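Local coordinates for protein putative alpha-L-fucosidase (Bacteroides thetaiotaomicron, PDB 3EYP) that probably hydrolyses alpha-L-fucosidic bonds, releasing fucose from glycans, at residues 183-186 against 191-194. Numbering follows the deposited sequence.
Sequences KIVR and DCVI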
loop_
_atom_site.group_PDB
_atom_site.type_symbol
_atom_site.label_atom_id
_atom_site.label_comp_id
_atom_site.label_asym_id
_atom_site.label_seq_id
_atom_site.Cartn_x
_atom_site.Cartn_y
_atom_site.Cartn_z
ATOM N N LYS A 183 -0.543 3.257 -22.526
ATOM C CA LYS A 183 -0.719 4.527 -23.251
ATOM C C LYS A 183 -2.103 5.105 -23.000
ATOM O O LYS A 183 -2.308 6.332 -22.850
ATOM C CB LYS A 183 -0.468 4.340 -24.775
ATOM C CG LYS A 183 1.027 4.149 -25.114
ATOM C CD LYS A 183 1.309 4.045 -26.635
ATOM C CE LYS A 183 0.569 5.094 -27.469
ATOM N NZ LYS A 183 1.434 6.201 -28.116
ATOM N N ILE A 184 -3.071 4.208 -22.898
ATOM C CA ILE A 184 -4.443 4.636 -22.594
ATOM C C ILE A 184 -4.533 5.210 -21.224
ATOM O O ILE A 184 -5.048 6.300 -21.026
ATOM C CB ILE A 184 -5.486 3.507 -22.787
ATOM C CG1 ILE A 184 -5.562 3.177 -24.277
ATOM C CG2 ILE A 184 -6.825 3.900 -22.157
ATOM C CD1 ILE A 184 -5.852 1.739 -24.605
ATOM N N VAL A 185 -4.063 4.444 -20.265
ATOM C CA VAL A 185 -4.073 4.909 -18.857
ATOM C C VAL A 185 -3.407 6.281 -18.689
ATOM O O VAL A 185 -3.961 7.263 -18.110
ATOM C CB VAL A 185 -3.505 3.821 -17.862
ATOM C CG1 VAL A 185 -3.443 4.356 -16.428
ATOM C CG2 VAL A 185 -4.383 2.484 -17.875
ATOM N N ARG A 186 -2.223 6.369 -19.263
ATOM C CA ARG A 186 -1.326 7.511 -19.029
ATOM C C ARG A 186 -1.945 8.766 -19.681
ATOM O O ARG A 186 -1.934 9.866 -19.134
ATOM C CB ARG A 186 0.051 7.189 -19.585
ATOM C CG ARG A 186 1.211 7.882 -18.945
ATOM C CD ARG A 186 1.663 7.241 -17.618
ATOM N NE ARG A 186 0.652 7.585 -16.662
ATOM C CZ ARG A 186 0.377 6.917 -15.554
ATOM N NH1 ARG A 186 1.111 5.869 -15.160
ATOM N NH2 ARG A 186 -0.613 7.352 -14.831
ATOM N N ASP A 191 -2.585 10.991 -13.467
ATOM C CA ASP A 191 -2.202 10.830 -12.063
ATOM C C ASP A 191 -2.386 9.378 -11.595
ATOM O O ASP A 191 -2.180 9.038 -10.423
ATOM C CB ASP A 191 -3.004 11.760 -11.169
ATOM C CG ASP A 191 -2.494 13.211 -11.212
ATOM O OD1 ASP A 191 -1.487 13.506 -11.895
ATOM O OD2 ASP A 191 -3.116 14.046 -10.535
ATOM N N CYS A 192 -2.741 8.531 -12.542
ATOM C CA CYS A 192 -3.057 7.137 -12.218
ATOM C C CYS A 192 -1.795 6.294 -12.041
ATOM O O CYS A 192 -0.983 6.120 -12.926
ATOM C CB CYS A 192 -3.972 6.489 -13.254
ATOM S SG CYS A 192 -4.554 4.811 -12.700
ATOM N N VAL A 193 -1.696 5.739 -10.863
ATOM C CA VAL A 193 -0.593 4.834 -10.466
ATOM C C VAL A 193 -0.917 3.453 -10.970
ATOM O O VAL A 193 -2.026 2.925 -10.790
ATOM C CB VAL A 193 -0.480 4.744 -8.922
ATOM C CG1 VAL A 193 0.455 3.675 -8.524
ATOM C CG2 VAL A 193 -0.064 6.051 -8.289
ATOM N N ILE A 194 0.058 2.863 -11.635
ATOM C CA ILE A 194 -0.064 1.497 -12.135
ATOM C C ILE A 194 0.660 0.445 -11.286
ATOM O O ILE A 194 1.882 0.524 -11.099
ATOM C CB ILE A 194 0.398 1.400 -13.563
ATOM C CG1 ILE A 194 -0.484 2.264 -14.476
ATOM C CG2 ILE A 194 0.433 -0.081 -14.008
ATOM C CD1 ILE A 194 0.141 2.411 -15.903
#
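Arg186, near the end of helix 175-188, comes closest to Cys192 just ahead of strand 193-195, their CA atoms 7.0 Å apart where the chain turns back from helix to sheet. Val185 faces the strand and carries the apolar half of the contact. With CG1 anti to its backbone N (chi1 176°), that methyl reaches down between two side chains, 3.9 Å from Cys192 CB and equally near its sulfur, and 4.1 Å from Ile194 CD1. Thr163 and Leu150 also touch Val185, so the side chain sits between the helix, the neighbouring strand 162-164 and helix 139-155. Arg186 starts out pointing away from the strand, but its chain bends twice, at chi2 and again at chi3, bringing the edge of the guanidinium back to Cys192 O at the approach to the strand. There NH1 lies 3.7 Å from Ile194 CD1, the two side chains crossing at a slant. The same nitrogen makes a weak, strongly bent hydrogen bond to Cys192 O (3.1 Å, 121° at the hydrogen), and since that oxygen is modelled too close to the guanidinium, the detail is doubtful. NH2 is held by Gln189 O in the turn, and Asp205 offers NH1 a long, weak ion pair. Cutting Ile194 back to an alanine would take CD1 away from Val185 CG1 and is likely to open a gap beside that methyl and deprive Arg186 NH1 of an apolar neighbour. Asp191 forms a salt bridge with Lys159. This is the return from helix to strand in a beta-alpha-beta crossover of the TIM-barrel domain: aliphatic groups and a thiol fill the helix-sheet interface, while the arginine ties the helix end to the turn through Gln189 O, its reach to Cys192 O remaining tentative.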